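Local coordinates for protein putative ABC transporter subunit, substrate-binding component (Rhodopseudomonas palustris, PDB 4EVQ) that probably serves as the solute-binding component of an ABC transporter for lignin-derived aromatic acids, and binds 4-hydroxybenzoate between its two lobes, at residues A[106-111]-A[315-320]; A[165-170]-A[236-241]; A[186-191]-A[196-201]. All blocks are in the same frame, centred on the assembly; numbering follows the deposited sequence.

Interaction 1. Residues A[106-111]-A[315-320]; sequences GIPTIV and KELNAA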
ATOM      1  N   GLY A 106      13.777  17.189   7.108  1.00 15.18           N
ATOM      2  CA  GLY A 106      13.018  17.210   8.336  1.00 15.69           C
ATOM      3  C   GLY A 106      11.525  17.482   8.195  1.00 14.45           C
ATOM      4  O   GLY A 106      10.790  17.372   9.141  1.00 14.80           O
ATOM      5  N   ILE A 107      11.066  17.869   7.010  1.00 13.09           N
ATOM      6  CA  ILE A 107       9.655  18.085   6.782  1.00 12.08           C
ATOM      7  C   ILE A 107       8.827  16.833   7.202  1.00 11.21           C
ATOM      8  O   ILE A 107       9.194  15.676   6.893  1.00 11.90           O
ATOM      9  CB  ILE A 107       9.383  18.398   5.275  1.00 11.72           C
ATOM     10  CG1 ILE A 107       7.924  18.736   5.012  1.00 12.88           C
ATOM     11  CG2 ILE A 107       9.825  17.209   4.390  1.00 12.84           C
ATOM     12  CD1 ILE A 107       7.707  19.332   3.587  1.00 12.29           C
ATOM     13  N   PRO A 108       7.685  17.043   7.882  1.00 11.98           N
ATOM     14  CA  PRO A 108       6.844  15.860   8.213  1.00 12.17           C
ATOM     15  C   PRO A 108       6.429  15.185   6.929  1.00 11.30           C
ATOM     16  O   PRO A 108       5.930  15.819   5.995  1.00 11.13           O
ATOM     17  CB  PRO A 108       5.642  16.482   8.921  1.00 12.86           C
ATOM     18  CG  PRO A 108       6.216  17.800   9.553  1.00 12.46           C
ATOM     19  CD  PRO A 108       7.151  18.292   8.476  1.00 12.22           C
ATOM     20  N   THR A 109       6.669  13.877   6.889  1.00  9.94           N
ATOM     21  CA  THR A 109       6.515  13.064   5.661  1.00 10.44           C
ATOM     22  C   THR A 109       5.734  11.805   5.966  1.00  9.56           C
ATOM     23  O   THR A 109       6.110  11.035   6.850  1.00 10.95           O
ATOM     24  CB  THR A 109       7.897  12.707   5.115  1.00 11.87           C
ATOM     25  OG1 THR A 109       8.597  13.903   4.798  1.00 12.76           O
ATOM     26  CG2 THR A 109       7.799  11.851   3.860  1.00 11.36           C
ATOM     27  N   ILE A 110       4.673  11.575   5.211  1.00  8.80           N
ATOM     28  CA  ILE A 110       3.859  10.378   5.364  1.00  8.93           C
ATOM     29  C   ILE A 110       3.797   9.639   4.017  1.00  9.03           C
ATOM     30  O   ILE A 110       3.409  10.203   3.018  1.00  8.80           O
ATOM     31  CB  ILE A 110       2.426  10.731   5.860  1.00  9.31           C
ATOM     32  CG1 ILE A 110       2.487  11.608   7.110  1.00 10.63           C
ATOM     33  CG2 ILE A 110       1.591   9.474   6.005  1.00 10.17           C
ATOM     34  CD1 ILE A 110       1.135  12.236   7.451  1.00 13.27           C
ATOM     35  N   VAL A 111       4.198   8.383   4.044  1.00  8.41           N
ATOM     36  CA  VAL A 111       4.135   7.495   2.872  1.00  8.27           C
ATOM     37  C   VAL A 111       2.826   6.745   2.930  1.00  6.87           C
ATOM     38  O   VAL A 111       2.616   5.946   3.837  1.00  8.39           O
ATOM     39  CB  VAL A 111       5.314   6.543   2.882  1.00  7.23           C
ATOM     40  CG1 VAL A 111       5.239   5.566   1.702  1.00  8.98           C
ATOM     41  CG2 VAL A 111       6.616   7.283   2.857  1.00  9.76           C
ATOM     42  N   LYS A 315       9.391  19.263  15.141  0.55 20.04           N
ATOM     43  CA  LYS A 315       9.867  18.182  16.001  0.55 21.59           C
ATOM     44  C   LYS A 315       8.734  17.627  16.855  0.55 19.63           C
ATOM     45  O   LYS A 315       8.558  16.415  16.988  0.55 19.45           O
ATOM     46  CB  LYS A 315      11.011  18.687  16.881  0.55 25.14           C
ATOM     47  CG  LYS A 315      11.726  17.612  17.678  0.55 27.80           C
ATOM     48  CD  LYS A 315      13.004  18.154  18.351  0.55 29.75           C
ATOM     49  CE  LYS A 315      13.815  19.099  17.439  0.55 31.20           C
ATOM     50  NZ  LYS A 315      14.962  18.430  16.760  0.55 32.33           N
ATOM     51  N   GLU A 316       7.945  18.527  17.407  1.00 19.15           N
ATOM     52  CA  GLU A 316       6.840  18.179  18.250  1.00 17.87           C
ATOM     53  C   GLU A 316       5.696  17.542  17.437  1.00 16.69           C
ATOM     54  O   GLU A 316       5.066  16.584  17.886  1.00 17.78           O
ATOM     55  CB  GLU A 316       6.375  19.471  18.924  1.00 19.30           C
ATOM     56  CG  GLU A 316       7.425  20.119  19.848  1.00 22.16           C
ATOM     57  CD  GLU A 316       8.496  21.028  19.200  1.00 24.30           C
ATOM     58  OE1 GLU A 316       8.560  21.239  17.984  1.00 22.92           O
ATOM     59  OE2 GLU A 316       9.301  21.568  19.982  1.00 28.04           O
ATOM     60  N   LEU A 317       5.433  18.091  16.263  1.00 16.12           N
ATOM     61  CA  LEU A 317       4.448  17.512  15.374  1.00 14.48           C
ATOM     62  C   LEU A 317       4.827  16.062  15.013  1.00 13.16           C
ATOM     63  O   LEU A 317       4.008  15.159  15.151  1.00 13.38           O
ATOM     64  CB  LEU A 317       4.357  18.391  14.135  1.00 13.83           C
ATOM     65  CG  LEU A 317       3.187  18.038  13.177  1.00 16.11           C
ATOM     66  CD1 LEU A 317       2.851  19.231  12.288  1.00 17.41           C
ATOM     67  CD2 LEU A 317       3.490  16.833  12.292  1.00 17.28           C
ATOM     68  N   ASN A 318       6.080  15.834  14.629  1.00 13.77           N
ATOM     69  CA  ASN A 318       6.522  14.489  14.257  1.00 13.01           C
ATOM     70  C   ASN A 318       6.479  13.554  15.453  1.00 13.97           C
ATOM     71  O   ASN A 318       6.096  12.396  15.326  1.00 13.58           O
ATOM     72  CB  ASN A 318       7.928  14.550  13.647  1.00 14.27           C
ATOM     73  CG  ASN A 318       7.936  15.165  12.272  1.00 14.37           C
ATOM     74  OD1 ASN A 318       7.027  15.000  11.523  1.00 14.91           O
ATOM     75  ND2 ASN A 318       8.991  15.860  11.947  1.00 17.18           N
ATOM     76  N   ALA A 319       6.851  14.053  16.644  1.00 14.37           N
ATOM     77  CA  ALA A 319       6.851  13.159  17.808  1.00 15.66           C
ATOM     78  C   ALA A 319       5.404  12.722  18.125  1.00 16.73           C
ATOM     79  O   ALA A 319       5.136  11.601  18.559  1.00 17.97           O
ATOM     80  CB  ALA A 319       7.490  13.857  19.023  1.00 17.61           C
ATOM     81  N   ALA A 320       4.466  13.634  17.933  1.00 16.47           N
ATOM     82  CA  ALA A 320       3.080  13.307  18.177  1.00 16.38           C
ATOM     83  C   ALA A 320       2.559  12.260  17.199  1.00 16.95           C
ATOM     84  O   ALA A 320       1.788  11.385  17.587  1.00 17.62           O
ATOM     85  CB  ALA A 320       2.237  14.556  18.149  1.00 16.57           C
TER

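Interaction 2. Residues A[165-170]-A[236-241]; sequences EEMVSG and WGPGFL. With PHB (p-hydroxybenzoic acid), chain H.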
ATOM      1  N   GLU A 165      10.131  -7.193  -6.525  1.00  8.70           N
ATOM      2  CA  GLU A 165      11.272  -7.969  -6.058  1.00  9.98           C
ATOM      3  C   GLU A 165      11.152  -8.198  -4.562  1.00  8.73           C
ATOM      4  O   GLU A 165      11.375  -9.313  -4.064  1.00  9.21           O
ATOM      5  CB  GLU A 165      12.571  -7.247  -6.425  1.00 12.75           C
ATOM      6  CG  GLU A 165      12.846  -7.113  -7.914  1.00 20.82           C
ATOM      7  CD  GLU A 165      13.782  -5.929  -8.319  1.00 27.32           C
ATOM      8  OE1 GLU A 165      13.925  -5.714  -9.564  1.00 29.51           O
ATOM      9  OE2 GLU A 165      14.337  -5.219  -7.437  1.00 31.59           O
ATOM     10  N   GLU A 166      10.770  -7.171  -3.810  1.00  8.01           N
ATOM     11  CA  GLU A 166      10.728  -7.321  -2.361  1.00  8.07           C
ATOM     12  C   GLU A 166       9.563  -8.150  -1.866  1.00  8.04           C
ATOM     13  O   GLU A 166       9.674  -8.845  -0.861  1.00  9.14           O
ATOM     14  CB  GLU A 166      10.682  -5.937  -1.715  1.00  8.64           C
ATOM     15  CG  GLU A 166      12.019  -5.197  -1.790  1.00 10.15           C
ATOM     16  CD  GLU A 166      12.002  -3.766  -1.250  1.00 10.97           C
ATOM     17  OE1 GLU A 166      10.972  -3.323  -0.721  1.00  9.62           O
ATOM     18  OE2 GLU A 166      13.056  -3.113  -1.310  1.00 15.66           O
HETATM   19  N   MSE A 167       8.399  -8.000  -2.490  1.00  7.55           N
HETATM   20  CA  MSE A 167       7.274  -8.830  -2.115  1.00  8.64           C
HETATM   21  C   MSE A 167       7.496 -10.292  -2.492  1.00  9.52           C
HETATM   22  O   MSE A 167       7.058 -11.190  -1.760  1.00  9.65           O
HETATM   23  CB  MSE A 167       5.988  -8.311  -2.718  1.00  9.41           C
HETATM   24  CG  MSE A 167       5.471  -7.064  -2.046  1.00 11.04           C
HETATM   25 SE   MSE A 167       3.695  -6.557  -2.555  0.58 12.87          SE
HETATM   26  CE  MSE A 167       4.083  -4.906  -3.356  1.00 11.13           C
ATOM     27  N   VAL A 168       8.178 -10.562  -3.599  1.00  8.33           N
ATOM     28  CA  VAL A 168       8.521 -11.948  -3.933  1.00  8.51           C
ATOM     29  C   VAL A 168       9.557 -12.449  -2.951  1.00  9.56           C
ATOM     30  O   VAL A 168       9.502 -13.600  -2.501  1.00  9.92           O
ATOM     31  CB  VAL A 168       8.988 -12.049  -5.402  1.00  9.76           C
ATOM     32  CG1 VAL A 168       9.758 -13.335  -5.652  1.00 10.29           C
ATOM     33  CG2 VAL A 168       7.822 -11.960  -6.363  1.00 10.40           C
ATOM     34  N   SER A 169      10.527 -11.629  -2.586  1.00  9.83           N
ATOM     35  CA  SER A 169      11.563 -12.062  -1.630  1.00  9.21           C
ATOM     36  C   SER A 169      10.965 -12.464  -0.286  1.00  9.81           C
ATOM     37  O   SER A 169      11.300 -13.502   0.255  1.00 10.95           O
ATOM     38  CB  SER A 169      12.590 -10.962  -1.475  1.00 11.42           C
ATOM     39  OG  SER A 169      13.607 -11.329  -0.570  1.00 14.52           O
ATOM     40  N   GLY A 170      10.029 -11.679   0.228  1.00  9.38           N
ATOM     41  CA  GLY A 170       9.381 -12.018   1.489  1.00 10.63           C
ATOM     42  C   GLY A 170       8.582 -13.294   1.386  1.00  9.39           C
ATOM     43  O   GLY A 170       8.624 -14.157   2.267  1.00 10.71           O
ATOM     44  N   TRP A 236      -2.817 -16.764  -6.079  1.00  9.52           N
ATOM     45  CA  TRP A 236      -2.647 -16.045  -4.828  1.00  8.68           C
ATOM     46  C   TRP A 236      -1.813 -14.787  -5.040  1.00  8.36           C
ATOM     47  O   TRP A 236      -1.055 -14.689  -5.974  1.00  8.51           O
ATOM     48  CB  TRP A 236      -1.848 -16.915  -3.871  1.00 11.51           C
ATOM     49  CG  TRP A 236      -2.566 -18.045  -3.193  1.00 11.71           C
ATOM     50  CD1 TRP A 236      -2.960 -19.231  -3.751  1.00 13.21           C
ATOM     51  CD2 TRP A 236      -2.951 -18.086  -1.830  1.00 12.21           C
ATOM     52  NE1 TRP A 236      -3.578 -20.014  -2.792  1.00 13.97           N
ATOM     53  CE2 TRP A 236      -3.585 -19.337  -1.608  1.00 13.44           C
ATOM     54  CE3 TRP A 236      -2.830 -17.192  -0.773  1.00 13.06           C
ATOM     55  CZ2 TRP A 236      -4.071 -19.705  -0.369  1.00 14.69           C
ATOM     56  CZ3 TRP A 236      -3.336 -17.569   0.463  1.00 13.67           C
ATOM     57  CH2 TRP A 236      -3.914 -18.830   0.657  1.00 13.49           C
ATOM     58  N   GLY A 237      -1.949 -13.836  -4.120  1.00  8.64           N
ATOM     59  CA  GLY A 237      -1.027 -12.709  -4.091  1.00  8.53           C
ATOM     60  C   GLY A 237      -1.291 -11.856  -2.887  1.00  7.23           C
ATOM     61  O   GLY A 237      -2.243 -12.052  -2.164  1.00  7.85           O
ATOM     62  N   PRO A 238      -0.422 -10.874  -2.671  1.00  7.21           N
ATOM     63  CA  PRO A 238      -0.821  -9.786  -1.778  1.00  6.94           C
ATOM     64  C   PRO A 238      -2.077  -9.130  -2.316  1.00  7.16           C
ATOM     65  O   PRO A 238      -2.331  -9.150  -3.498  1.00  7.88           O
ATOM     66  CB  PRO A 238       0.384  -8.846  -1.832  1.00  8.93           C
ATOM     67  CG  PRO A 238       0.904  -9.019  -3.270  1.00 10.24           C
ATOM     68  CD  PRO A 238       0.700 -10.507  -3.549  1.00  8.25           C
ATOM     69  N   GLY A 239      -2.881  -8.521  -1.466  1.00  7.43           N
ATOM     70  CA  GLY A 239      -4.179  -8.049  -1.872  1.00  7.91           C
ATOM     71  C   GLY A 239      -4.254  -6.926  -2.870  1.00  7.31           C
ATOM     72  O   GLY A 239      -5.334  -6.663  -3.386  1.00  7.91           O
ATOM     73  N   PHE A 240      -3.122  -6.308  -3.146  1.00  6.93           N
ATOM     74  CA  PHE A 240      -3.042  -5.345  -4.236  1.00  6.08           C
ATOM     75  C   PHE A 240      -3.451  -5.969  -5.564  1.00  7.57           C
ATOM     76  O   PHE A 240      -3.851  -5.260  -6.485  1.00  9.03           O
ATOM     77  CB  PHE A 240      -1.634  -4.747  -4.342  1.00  6.34           C
ATOM     78  CG  PHE A 240      -1.035  -4.422  -3.021  1.00  6.39           C
ATOM     79  CD1 PHE A 240      -1.600  -3.443  -2.234  1.00  6.40           C
ATOM     80  CD2 PHE A 240       0.026  -5.159  -2.525  1.00  7.02           C
ATOM     81  CE1 PHE A 240      -1.092  -3.193  -0.981  1.00  7.62           C
ATOM     82  CE2 PHE A 240       0.510  -4.913  -1.232  1.00  7.42           C
ATOM     83  CZ  PHE A 240      -0.053  -3.947  -0.478  1.00  8.00           C
ATOM     84  N   LEU A 241      -3.308  -7.292  -5.679  1.00  7.12           N
ATOM     85  CA  LEU A 241      -3.621  -8.005  -6.928  1.00  6.72           C
ATOM     86  C   LEU A 241      -5.097  -7.864  -7.254  1.00  7.72           C
ATOM     87  O   LEU A 241      -5.441  -7.874  -8.419  1.00 10.70           O
ATOM     88  CB  LEU A 241      -3.265  -9.471  -6.718  1.00  8.34           C
ATOM     89  CG  LEU A 241      -3.520 -10.396  -7.902  1.00  9.31           C
ATOM     90  CD1 LEU A 241      -2.684 -10.003  -9.104  1.00 11.04           C
ATOM     91  CD2 LEU A 241      -3.255 -11.854  -7.496  1.00 11.29           C
TER
HETATM   92  C1' PHB H 406       4.948  -0.154  -4.602  1.00  6.09           C
HETATM   93  O1' PHB H 406       5.620   0.151  -5.614  1.00  6.61           O
HETATM   94  O2' PHB H 406       5.431  -0.096  -3.404  1.00  7.16           O
HETATM   95  C1  PHB H 406       3.541  -0.594  -4.701  1.00  5.93           C
HETATM   96  C2  PHB H 406       2.783  -0.214  -5.809  1.00  6.44           C
HETATM   97  C3  PHB H 406       1.468  -0.639  -5.917  1.00  6.91           C
HETATM   98  C4  PHB H 406       0.935  -1.433  -4.956  1.00  6.92           C
HETATM   99  C5  PHB H 406       1.659  -1.803  -3.837  1.00  6.17           C
HETATM  100  C6  PHB H 406       2.952  -1.382  -3.740  1.00  6.48           C
HETATM  101  O4  PHB H 406      -0.339  -1.859  -5.046  1.00 13.73           O

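Interaction 3. Residues A[186-191]-A[196-201]; sequences ITIAFP and QSALAE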
ATOM      1  N   ILE A 186       9.258 -15.503 -12.305  1.00  9.53           N
ATOM      2  CA  ILE A 186       9.123 -14.882 -13.612  1.00  9.53           C
ATOM      3  C   ILE A 186       8.904 -13.373 -13.384  1.00  9.47           C
ATOM      4  O   ILE A 186       8.109 -12.962 -12.519  1.00  8.79           O
ATOM      5  CB  ILE A 186       7.913 -15.473 -14.388  1.00  9.53           C
ATOM      6  CG1 ILE A 186       8.043 -16.994 -14.543  1.00 11.42           C
ATOM      7  CG2 ILE A 186       7.724 -14.791 -15.723  1.00 11.23           C
ATOM      8  CD1 ILE A 186       6.825 -17.688 -15.090  1.00 12.54           C
ATOM      9  N   THR A 187       9.583 -12.562 -14.186  1.00  9.03           N
ATOM     10  CA  THR A 187       9.349 -11.152 -14.160  1.00 10.07           C
ATOM     11  C   THR A 187       8.959 -10.613 -15.532  1.00 10.55           C
ATOM     12  O   THR A 187       9.274 -11.192 -16.593  1.00 11.62           O
ATOM     13  CB  THR A 187      10.485 -10.305 -13.589  1.00 12.10           C
ATOM     14  OG1 THR A 187      11.639 -10.393 -14.409  1.00 14.50           O
ATOM     15  CG2 THR A 187      10.805 -10.724 -12.158  1.00 14.02           C
ATOM     16  N   ILE A 188       8.266  -9.507 -15.466  1.00  9.82           N
ATOM     17  CA  ILE A 188       7.720  -8.795 -16.585  1.00 10.58           C
ATOM     18  C   ILE A 188       8.265  -7.367 -16.450  1.00  8.37           C
ATOM     19  O   ILE A 188       8.260  -6.801 -15.332  1.00  8.68           O
ATOM     20  CB  ILE A 188       6.110  -8.764 -16.401  1.00 10.34           C
ATOM     21  CG1 ILE A 188       5.539 -10.179 -16.334  1.00 13.02           C
ATOM     22  CG2 ILE A 188       5.461  -8.016 -17.474  1.00 11.57           C
ATOM     23  CD1 ILE A 188       5.647 -10.972 -17.635  1.00 16.02           C
ATOM     24  N   ALA A 189       8.700  -6.706 -17.528  1.00  9.64           N
ATOM     25  CA  ALA A 189       9.152  -5.320 -17.410  1.00  9.31           C
ATOM     26  C   ALA A 189       8.004  -4.414 -16.949  1.00  8.14           C
ATOM     27  O   ALA A 189       6.891  -4.580 -17.406  1.00  9.52           O
ATOM     28  CB  ALA A 189       9.602  -4.842 -18.794  1.00 12.26           C
ATOM     29  N   PHE A 190       8.264  -3.446 -16.070  1.00  9.77           N
ATOM     30  CA  PHE A 190       7.213  -2.560 -15.557  1.00  9.24           C
ATOM     31  C   PHE A 190       6.979  -1.411 -16.547  1.00  9.53           C
ATOM     32  O   PHE A 190       7.931  -0.782 -16.986  1.00 11.55           O
ATOM     33  CB  PHE A 190       7.662  -1.949 -14.223  1.00  9.55           C
ATOM     34  CG  PHE A 190       6.681  -0.986 -13.649  1.00  8.64           C
ATOM     35  CD1 PHE A 190       5.585  -1.416 -12.970  1.00  9.80           C
ATOM     36  CD2 PHE A 190       6.864   0.375 -13.780  1.00 11.14           C
ATOM     37  CE1 PHE A 190       4.681  -0.567 -12.458  1.00  9.53           C
ATOM     38  CE2 PHE A 190       5.963   1.258 -13.226  1.00 10.46           C
ATOM     39  CZ  PHE A 190       4.864   0.784 -12.558  1.00  9.69           C
ATOM     40  N   PRO A 191       5.723  -1.108 -16.885  1.00  9.64           N
ATOM     41  CA  PRO A 191       4.443  -1.710 -16.520  1.00 10.32           C
ATOM     42  C   PRO A 191       3.832  -2.504 -17.684  1.00  9.82           C
ATOM     43  O   PRO A 191       2.666  -2.317 -18.008  1.00 11.84           O
ATOM     44  CB  PRO A 191       3.614  -0.501 -16.241  1.00 13.48           C
ATOM     45  CG  PRO A 191       4.073   0.486 -17.283  1.00 13.91           C
ATOM     46  CD  PRO A 191       5.536   0.227 -17.497  1.00 11.10           C
ATOM     47  N   GLN A 196       0.826 -13.529 -21.674  0.55 10.08           N
ATOM     48  CA  GLN A 196       0.544 -14.887 -22.162  0.55 10.37           C
ATOM     49  C   GLN A 196       1.757 -15.804 -22.118  0.55  9.59           C
ATOM     50  O   GLN A 196       1.631 -16.972 -21.775  0.55 10.05           O
ATOM     51  CB  GLN A 196      -0.041 -14.831 -23.572  0.55 13.32           C
ATOM     52  CG  GLN A 196      -1.473 -14.332 -23.625  0.55 17.45           C
ATOM     53  CD  GLN A 196      -2.056 -14.467 -25.009  0.55 22.26           C
ATOM     54  OE1 GLN A 196      -1.476 -15.144 -25.871  0.55 25.03           O
ATOM     55  NE2 GLN A 196      -3.210 -13.838 -25.239  0.55 24.98           N
ATOM     56  N   SER A 197       2.931 -15.309 -22.468  1.00  9.69           N
ATOM     57  CA  SER A 197       4.084 -16.180 -22.427  1.00  9.84           C
ATOM     58  C   SER A 197       4.421 -16.614 -20.987  1.00  8.91           C
ATOM     59  O   SER A 197       4.870 -17.733 -20.773  1.00 10.27           O
ATOM     60  CB  SER A 197       5.272 -15.582 -23.171  1.00 11.52           C
ATOM     61  OG  SER A 197       5.690 -14.380 -22.570  1.00 12.31           O
ATOM     62  N   ALA A 198       4.229 -15.723 -20.010  1.00  9.07           N
ATOM     63  CA  ALA A 198       4.424 -16.125 -18.635  1.00  8.78           C
ATOM     64  C   ALA A 198       3.434 -17.194 -18.208  1.00  9.95           C
ATOM     65  O   ALA A 198       3.786 -18.109 -17.495  1.00 10.56           O
ATOM     66  CB  ALA A 198       4.303 -14.904 -17.712  1.00 11.12           C
ATOM     67  N   LEU A 199       2.188 -17.084 -18.666  1.00 10.00           N
ATOM     68  CA  LEU A 199       1.178 -18.083 -18.383  1.00 11.60           C
ATOM     69  C   LEU A 199       1.498 -19.438 -19.027  1.00 11.47           C
ATOM     70  O   LEU A 199       1.315 -20.470 -18.384  1.00 12.52           O
ATOM     71  CB  LEU A 199      -0.183 -17.584 -18.808  1.00 11.63           C
ATOM     72  CG  LEU A 199      -0.651 -16.332 -18.034  1.00 12.07           C
ATOM     73  CD1 LEU A 199      -1.899 -15.759 -18.674  1.00 13.55           C
ATOM     74  CD2 LEU A 199      -0.863 -16.563 -16.584  1.00 13.96           C
ATOM     75  N   ALA A 200       2.047 -19.425 -20.241  1.00 10.37           N
ATOM     76  CA  ALA A 200       2.465 -20.679 -20.872  1.00 10.87           C
ATOM     77  C   ALA A 200       3.620 -21.305 -20.113  1.00 10.80           C
ATOM     78  O   ALA A 200       3.670 -22.513 -19.922  1.00 12.48           O
ATOM     79  CB  ALA A 200       2.870 -20.419 -22.316  1.00 12.30           C
ATOM     80  N   GLU A 201       4.535 -20.481 -19.613  1.00 11.23           N
ATOM     81  CA  GLU A 201       5.631 -20.999 -18.808  1.00 10.41           C
ATOM     82  C   GLU A 201       5.128 -21.584 -17.506  1.00 11.66           C
ATOM     83  O   GLU A 201       5.531 -22.664 -17.106  1.00 12.06           O
ATOM     84  CB  GLU A 201       6.704 -19.920 -18.546  1.00 11.23           C
ATOM     85  CG  GLU A 201       7.949 -20.503 -17.901  1.00 12.29           C
ATOM     86  CD  GLU A 201       9.032 -19.510 -17.595  1.00 12.64           C
ATOM     87  OE1 GLU A 201       8.925 -18.339 -18.006  1.00 14.63           O
ATOM     88  OE2 GLU A 201      10.033 -19.934 -16.963  1.00 14.84           O
TER

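Interaction 1. Residues A[106-111]-A[315-320]
Next to P108, the residue that meets N318 and L317 of helix 314-322, the carbonyl oxygen I107 O is gripped by two side-chain donors. T109 OG1 reaches it at 2.8 Å, lying 45° out of the carbonyl plane, and N127 ND2 supplies the second bond. These bonds probably help to hold the backbone just before P108, whose ring meets the helix.

The contact across the interface rests on that ring. The side chain of N318 crosses it at about a right angle, and the amide oxygen N318 OD1 lies over one face of the ring, toward its CA-CB-CG side, 3.3 Å from P108 CB and 3.4 Å from P108 CA. This oxygen is buried and has no hydrogen-bond partner in the model; across the contact it meets the proline carbons. At the other end of the amide, N318 ND2 faces G106 O at 3.7 Å, too far for a hydrogen bond. With chi1 at -72°, N318 CG lies anti to its own carbonyl carbon, and the amide extends outward from the helix to the proline. One methyl of L317 completes the grip: L317 CD2 lies 4.0 Å from P108 CG. The joint is small, burying 137 Å² in all, and depends mainly on shape rather than polar pairing.

G106 adopts a positive phi of 96° where helix 92-105 ends, and the chain then passes through P108 into strand 109-111. The strand lies inside the parallel part of its sheet, with P108 and I110 bonded by backbone to L86 on one side and T109 to N127 and F129 on the other. R314 and M321 also touch P108, so helix 314-322 sits against the start of this strand, while helix 288-306 packs on I110.

Interaction 2. Residues A[165-170]-A[236-241]
The ligand pocket of this periplasmic-binding fold is lined here by M167, from helix 162-177, and F240, from the short 3-10 turn that follows strand 235-238. M167 is present as selenomethionine, and its selenium sits at the junction: M167 SE lies 3.8 Å from P238 CG and equally 3.8 Å from F240 CE2. This is a Met-aromatic contact of oblique geometry, the selenium being 4.9 Å from the F240 ring centroid and 73° off the ring normal.

A bend at chi3 (-117°) turns the terminal methyl to p-hydroxybenzoic acid, bringing M167 CE to 3.7 Å from PHB C6. F240 meets the same ligand with a ring face, above whose centre PHB C5 stands, and with its first side-chain carbon, F240 CB being 3.2 Å from PHB O4. F213 and F133 add further aromatic surface around F240.

M167 and F240 offer the ligand ring and its hydroxyl end an apolar surface, consistent with van der Waals contacts there, while hydrogen bonds with Y161, S92, S215 and the G115 backbone hold the ligand's polar atoms.

Interaction 3. Residues A[186-191]-A[196-201]
I186 lays its side chain over A198 and the stem of E201, where helix 196-205 runs back alongside the end of strand 181-188. Its two branches divide the work. The methyl I186 CG2 approaches A198 CB to 4.0 Å, whereas the longer arm runs on to the glutamate, with I186 CD1 3.7 Å from E201 OE1. That reach follows from chi1 of -57°, which sets CG1 anti to the carbonyl carbon, and from an extended chi2.

E201 comes from the opposite direction, its chain stretched out so that its aliphatic carbons and one carboxylate oxygen lie along the isoleucine tip. A sulfate ion, probably from the crystallisation liquor, lies about 4 Å from this side chain. Beside I186, I188 CD1 adds a looser contact, 4.2 Å from A198 CB. The small alanine thus receives two isoleucines from alternate positions of the strand.

Strand residues 186-188 and helix residues 196-201 run antiparallel, their axes at 175° and 9.7 Å apart at closest approach. They form the first half of a beta-alpha-beta crossover from the edge strand 181-188 to strand 209-213, passing over strand 153-159, to which I186 and I188 are also joined. L199 meanwhile packs on helix 217-228.

Interaction 1 belongs to one lobe of the protein, and interactions 2 and 3 belong to the other, on the opposite side of the chain's centre. The centres of interactions 1 and 2 are about 29 Å apart, those of interactions 1 and 3 about 40 Å apart, and p-hydroxybenzoic acid binds between the lobes. Interaction 2 alone touches it directly. Interactions 2 and 3 reach the same sheet, with centres about 15 Å apart and nearest atoms about 6 Å apart. From segment 186-191 of interaction 3, F190 packs on Y161, a ligand partner, and on H91 and Y29 of the first lobe. The chain leaving strand 109-111 of interaction 1 goes on to G115, whose backbone N hydrogen-bonds the ligand.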